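Local coordinates for protein racemase, putative (Roseobacter denitrificans, PDB 3TCS) that binds magnesium and D-alanine at a TIM-barrel active site and is probably a racemase or hydro-lyase of the mandelate racemase family, at residues G255-R267 with Y283-M296. Numbering follows the deposited sequence.
With MG (magnesium ion), chain J; DAL (D-alanine), chain L.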
loop_
_atom_site.group_PDB
_atom_site.type_symbol
_atom_site.label_atom_id
_atom_site.label_comp_id
_atom_site.label_asym_id
_atom_site.label_seq_id
_atom_site.Cartn_x
_atom_site.Cartn_y
_atom_site.Cartn_z
ATOM N N GLY B 255 -12.313 -3.252 14.442
ATOM C CA GLY B 255 -11.639 -2.604 13.329
ATOM C C GLY B 255 -10.702 -3.526 12.572
ATOM O O GLY B 255 -10.536 -4.691 12.943
ATOM N N GLY B 256 -10.112 -2.998 11.501
ATOM C CA GLY B 256 -9.162 -3.757 10.708
ATOM C C GLY B 256 -9.490 -3.929 9.236
ATOM O O GLY B 256 -8.658 -4.431 8.485
ATOM N N GLU B 257 -10.667 -3.488 8.799
ATOM C CA GLU B 257 -11.043 -3.697 7.402
ATOM C C GLU B 257 -10.094 -3.144 6.339
ATOM O O GLU B 257 -9.979 -3.735 5.263
ATOM C CB GLU B 257 -12.465 -3.193 7.140
ATOM C CG GLU B 257 -12.627 -1.691 7.158
ATOM C CD GLU B 257 -14.085 -1.293 7.130
ATOM O OE1 GLU B 257 -14.828 -1.733 8.031
ATOM O OE2 GLU B 257 -14.487 -0.550 6.210
ATOM N N GLN B 258 -9.416 -2.034 6.623
ATOM C CA GLN B 258 -8.479 -1.460 5.651
ATOM C C GLN B 258 -7.047 -1.954 5.825
ATOM O O GLN B 258 -6.149 -1.543 5.087
ATOM C CB GLN B 258 -8.448 0.065 5.734
ATOM C CG GLN B 258 -9.647 0.779 5.149
ATOM C CD GLN B 258 -10.767 0.976 6.153
ATOM O OE1 GLN B 258 -10.560 0.901 7.365
ATOM N NE2 GLN B 258 -11.959 1.250 5.650
ATOM N N ASP B 259 -6.819 -2.825 6.799
ATOM C CA ASP B 259 -5.472 -3.329 7.023
ATOM C C ASP B 259 -5.140 -4.517 6.133
ATOM O O ASP B 259 -5.770 -5.569 6.218
ATOM C CB ASP B 259 -5.299 -3.673 8.498
ATOM C CG ASP B 259 -5.270 -2.433 9.366
ATOM O OD1 ASP B 259 -4.206 -1.777 9.417
ATOM O OD2 ASP B 259 -6.312 -2.091 9.971
ATOM N N CYS B 260 -4.146 -4.333 5.265
ATOM C CA CYS B 260 -3.727 -5.382 4.336
ATOM C C CYS B 260 -2.298 -5.843 4.603
ATOM O O CYS B 260 -1.782 -6.712 3.900
ATOM C CB CYS B 260 -3.822 -4.870 2.896
ATOM S SG CYS B 260 -2.688 -3.505 2.526
ATOM N N ASP B 261 -1.675 -5.259 5.625
ATOM C CA ASP B 261 -0.296 -5.559 6.007
ATOM C C ASP B 261 -0.249 -6.492 7.217
ATOM O O ASP B 261 -0.697 -6.127 8.307
ATOM C CB ASP B 261 0.425 -4.244 6.327
ATOM C CG ASP B 261 1.881 -4.439 6.681
ATOM O OD1 ASP B 261 2.639 -4.942 5.825
ATOM O OD2 ASP B 261 2.270 -4.084 7.813
ATOM N N LEU B 262 0.308 -7.688 7.027
ATOM C CA LEU B 262 0.381 -8.674 8.100
ATOM C C LEU B 262 1.167 -8.231 9.334
ATOM O O LEU B 262 0.770 -8.530 10.458
ATOM C CB LEU B 262 0.916 -10.007 7.561
ATOM C CG LEU B 262 -0.079 -10.745 6.653
ATOM C CD1 LEU B 262 0.537 -12.056 6.183
ATOM C CD2 LEU B 262 -1.384 -11.015 7.410
ATOM N N PRO B 263 2.297 -7.530 9.153
ATOM C CA PRO B 263 2.998 -7.119 10.375
ATOM C C PRO B 263 2.188 -6.086 11.169
ATOM O O PRO B 263 2.284 -6.021 12.392
ATOM C CB PRO B 263 4.335 -6.579 9.857
ATOM C CG PRO B 263 4.061 -6.244 8.413
ATOM C CD PRO B 263 3.148 -7.344 7.967
ATOM N N THR B 264 1.377 -5.290 10.476
ATOM C CA THR B 264 0.546 -4.303 11.155
ATOM C C THR B 264 -0.562 -5.051 11.896
ATOM O O THR B 264 -0.945 -4.674 13.005
ATOM C CB THR B 264 -0.069 -3.301 10.158
ATOM O OG1 THR B 264 0.980 -2.526 9.567
ATOM C CG2 THR B 264 -1.038 -2.367 10.862
ATOM N N TRP B 265 -1.077 -6.109 11.273
ATOM C CA TRP B 265 -2.102 -6.930 11.902
ATOM C C TRP B 265 -1.529 -7.532 13.188
ATOM O O TRP B 265 -2.190 -7.547 14.230
ATOM C CB TRP B 265 -2.539 -8.060 10.965
ATOM C CG TRP B 265 -3.753 -7.725 10.170
ATOM C CD1 TRP B 265 -3.828 -7.531 8.822
ATOM C CD2 TRP B 265 -5.075 -7.530 10.681
ATOM N NE1 TRP B 265 -5.118 -7.224 8.460
ATOM C CE2 TRP B 265 -5.905 -7.216 9.584
ATOM C CE3 TRP B 265 -5.640 -7.587 11.964
ATOM C CZ2 TRP B 265 -7.273 -6.959 9.726
ATOM C CZ3 TRP B 265 -7.002 -7.330 12.106
ATOM C CH2 TRP B 265 -7.802 -7.021 10.990
ATOM N N GLN B 266 -0.295 -8.023 13.108
ATOM C CA GLN B 266 0.358 -8.611 14.274
ATOM C C GLN B 266 0.495 -7.569 15.388
ATOM O O GLN B 266 0.268 -7.864 16.566
ATOM C CB GLN B 266 1.743 -9.149 13.901
ATOM C CG GLN B 266 2.400 -9.975 14.999
ATOM C CD GLN B 266 1.803 -11.364 15.120
ATOM O OE1 GLN B 266 1.931 -12.188 14.214
ATOM N NE2 GLN B 266 1.142 -11.627 16.239
ATOM N N ARG B 267 0.870 -6.348 15.020
ATOM C CA ARG B 267 1.023 -5.285 16.007
ATOM C C ARG B 267 -0.318 -4.936 16.653
ATOM O O ARG B 267 -0.412 -4.790 17.871
ATOM C CB ARG B 267 1.611 -4.034 15.358
ATOM C CG ARG B 267 1.918 -2.927 16.344
ATOM C CD ARG B 267 2.201 -1.612 15.637
ATOM N NE ARG B 267 2.450 -0.536 16.591
ATOM C CZ ARG B 267 2.323 0.757 16.311
ATOM N NH1 ARG B 267 1.943 1.145 15.098
ATOM N NH2 ARG B 267 2.572 1.664 17.246
ATOM N N TYR B 283 -9.337 -7.340 0.520
ATOM C CA TYR B 283 -8.381 -6.249 0.718
ATOM C C TYR B 283 -7.093 -6.821 1.318
ATOM O O TYR B 283 -6.002 -6.293 1.095
ATOM C CB TYR B 283 -8.910 -5.182 1.692
ATOM C CG TYR B 283 -10.081 -4.342 1.217
ATOM C CD1 TYR B 283 -10.254 -4.033 -0.133
ATOM C CD2 TYR B 283 -10.995 -3.813 2.136
ATOM C CE1 TYR B 283 -11.307 -3.219 -0.559
ATOM C CE2 TYR B 283 -12.051 -2.997 1.721
ATOM C CZ TYR B 283 -12.198 -2.704 0.370
ATOM O OH TYR B 283 -13.227 -1.887 -0.049
ATOM N N LEU B 284 -7.231 -7.896 2.090
ATOM C CA LEU B 284 -6.092 -8.519 2.764
ATOM C C LEU B 284 -5.223 -9.414 1.883
ATOM O O LEU B 284 -4.107 -9.760 2.263
ATOM C CB LEU B 284 -6.585 -9.303 3.989
ATOM C CG LEU B 284 -5.603 -10.032 4.916
ATOM C CD1 LEU B 284 -4.472 -9.106 5.349
ATOM C CD2 LEU B 284 -6.375 -10.528 6.140
ATOM N N GLY B 285 -5.720 -9.793 0.711
ATOM C CA GLY B 285 -4.917 -10.630 -0.165
ATOM C C GLY B 285 -5.412 -12.050 -0.367
ATOM O O GLY B 285 -4.729 -12.861 -0.991
ATOM N N GLY B 286 -6.589 -12.367 0.155
ATOM C CA GLY B 286 -7.119 -13.700 -0.051
ATOM C C GLY B 286 -7.366 -14.514 1.199
ATOM O O GLY B 286 -7.118 -14.059 2.319
ATOM N N ILE B 287 -7.864 -15.730 0.989
ATOM C CA ILE B 287 -8.169 -16.660 2.070
ATOM C C ILE B 287 -6.930 -17.045 2.883
ATOM O O ILE B 287 -6.935 -16.957 4.110
ATOM C CB ILE B 287 -8.814 -17.948 1.508
ATOM C CG1 ILE B 287 -10.197 -17.626 0.929
ATOM C CG2 ILE B 287 -8.911 -19.012 2.594
ATOM C CD1 ILE B 287 -11.210 -17.163 1.959
ATOM N N CYS B 288 -5.873 -17.476 2.204
ATOM C CA CYS B 288 -4.657 -17.879 2.904
ATOM C C CYS B 288 -4.148 -16.797 3.847
ATOM O O CYS B 288 -3.859 -17.061 5.012
ATOM C CB CYS B 288 -3.561 -18.243 1.904
ATOM S SG CYS B 288 -3.904 -19.748 0.991
ATOM N N ARG B 289 -4.044 -15.573 3.348
ATOM C CA ARG B 289 -3.557 -14.485 4.177
ATOM C C ARG B 289 -4.554 -14.129 5.276
ATOM O O ARG B 289 -4.157 -13.780 6.387
ATOM C CB ARG B 289 -3.212 -13.283 3.293
ATOM C CG ARG B 289 -1.935 -13.523 2.457
ATOM C CD ARG B 289 -1.756 -12.475 1.374
ATOM N NE ARG B 289 -1.846 -11.127 1.920
ATOM C CZ ARG B 289 -0.837 -10.461 2.472
ATOM N NH1 ARG B 289 0.373 -11.006 2.554
ATOM N NH2 ARG B 289 -1.050 -9.247 2.961
ATOM N N THR B 290 -5.848 -14.236 4.988
ATOM C CA THR B 290 -6.845 -13.947 6.015
ATOM C C THR B 290 -6.731 -14.993 7.133
ATOM O O THR B 290 -6.872 -14.667 8.313
ATOM C CB THR B 290 -8.276 -13.960 5.436
ATOM O OG1 THR B 290 -8.398 -12.924 4.450
ATOM C CG2 THR B 290 -9.297 -13.717 6.540
ATOM N N LEU B 291 -6.467 -16.243 6.762
ATOM C CA LEU B 291 -6.321 -17.310 7.751
ATOM C C LEU B 291 -5.137 -17.042 8.689
ATOM O O LEU B 291 -5.134 -17.486 9.839
ATOM C CB LEU B 291 -6.150 -18.664 7.059
ATOM C CG LEU B 291 -7.408 -19.186 6.350
ATOM C CD1 LEU B 291 -7.102 -20.504 5.648
ATOM C CD2 LEU B 291 -8.525 -19.367 7.367
ATOM N N ARG B 292 -4.132 -16.323 8.201
ATOM C CA ARG B 292 -2.986 -15.995 9.046
ATOM C C ARG B 292 -3.445 -15.014 10.121
ATOM O O ARG B 292 -3.028 -15.109 11.272
ATOM C CB ARG B 292 -1.857 -15.374 8.225
ATOM C CG ARG B 292 -1.263 -16.315 7.198
ATOM C CD ARG B 292 -0.046 -15.703 6.536
ATOM N NE ARG B 292 0.209 -16.297 5.227
ATOM C CZ ARG B 292 1.162 -15.887 4.394
ATOM N NH1 ARG B 292 1.954 -14.881 4.742
ATOM N NH2 ARG B 292 1.305 -16.465 3.206
ATOM N N VAL B 293 -4.312 -14.076 9.744
ATOM C CA VAL B 293 -4.831 -13.110 10.704
ATOM C C VAL B 293 -5.775 -13.828 11.668
ATOM O O VAL B 293 -5.771 -13.557 12.866
ATOM C CB VAL B 293 -5.570 -11.956 9.997
ATOM C CG1 VAL B 293 -6.262 -11.056 11.023
ATOM C CG2 VAL B 293 -4.572 -11.139 9.183
ATOM N N VAL B 294 -6.575 -14.748 11.140
ATOM C CA VAL B 294 -7.498 -15.520 11.967
ATOM C C VAL B 294 -6.718 -16.259 13.060
ATOM O O VAL B 294 -7.154 -16.325 14.214
ATOM C CB VAL B 294 -8.279 -16.544 11.117
ATOM C CG1 VAL B 294 -9.022 -17.524 12.014
ATOM C CG2 VAL B 294 -9.262 -15.816 10.208
ATOM N N GLU B 295 -5.565 -16.815 12.697
ATOM C CA GLU B 295 -4.742 -17.535 13.668
ATOM C C GLU B 295 -4.130 -16.578 14.704
ATOM O O GLU B 295 -4.060 -16.907 15.887
ATOM C CB GLU B 295 -3.650 -18.324 12.938
ATOM C CG GLU B 295 -2.638 -19.037 13.834
ATOM C CD GLU B 295 -3.266 -19.944 14.889
ATOM O OE1 GLU B 295 -4.348 -20.526 14.645
ATOM O OE2 GLU B 295 -2.657 -20.090 15.973
ATOM N N MET B 296 -3.686 -15.402 14.267
ATOM C CA MET B 296 -3.129 -14.422 15.205
ATOM C C MET B 296 -4.194 -14.122 16.249
ATOM O O MET B 296 -3.924 -14.092 17.450
ATOM C CB MET B 296 -2.791 -13.105 14.510
ATOM C CG MET B 296 -1.664 -13.142 13.508
ATOM S SD MET B 296 -1.499 -11.511 12.752
ATOM C CE MET B 296 -0.302 -11.867 11.458
HETATM MG MG MG J . -16.412 -0.795 8.909
HETATM N N DAL L . -17.913 -2.269 7.824
HETATM C CA DAL L . -18.502 -1.200 6.998
HETATM C CB DAL L . -19.208 -1.789 5.785
HETATM C C DAL L . -17.430 -0.273 6.535
HETATM O O DAL L . -16.764 0.313 7.326
HETATM O O HOH W 1 -15.207 0.828 9.479
#
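Val293 presses both methyls onto one face of the Trp265 indole, CG2 over the five-membered ring in a CH-pi contact (3.7 Å to the centroid) and CG1 over the six-membered ring, 3.6 Å from CE3. CG1 lies anti to the backbone N (chi1 173°), which turns both branches to the ring. Asp259 CB covers the opposite face, and Trp265 NE1 donates to Asp259 O (2.9 Å), meeting that carbonyl from above its plane. With an alanine at Trp265, the Val293 methyls would probably face a gap and Asp259 O would lose this donor. One turn earlier, Leu262 fits as a knob among Arg289, Arg292, Val293 and Met296: CD2 meets Val293 CG2 at 3.6 Å, while CD1 lies over the Arg289 guanidinium. Met296, extended beyond CG, crosses Gln266 and brings CE to 3.6 Å from Leu262 O. Farther out, Arg289 bends at chi3 (52°) to aim NE at Leu284 O, a nearly straight 2.7 Å bond within both planes, tying the helix to the residues just ahead of it; Asp82 and Asp86 hold the Arg292 guanidinium. At the inner end, Tyr283 sets its ring edge against Glu257 O. Glu257 OE1 binds magnesium (2.0 Å) alongside Asp205 and Glu231, and OE2 pairs with Lys94 of the second subunit. The turn after strand 252-255 thus carries the metal ligand, and two successive, nearly parallel outer helices (16°) pack side by side, as in the TIM-barrel domain of the enolase superfamily.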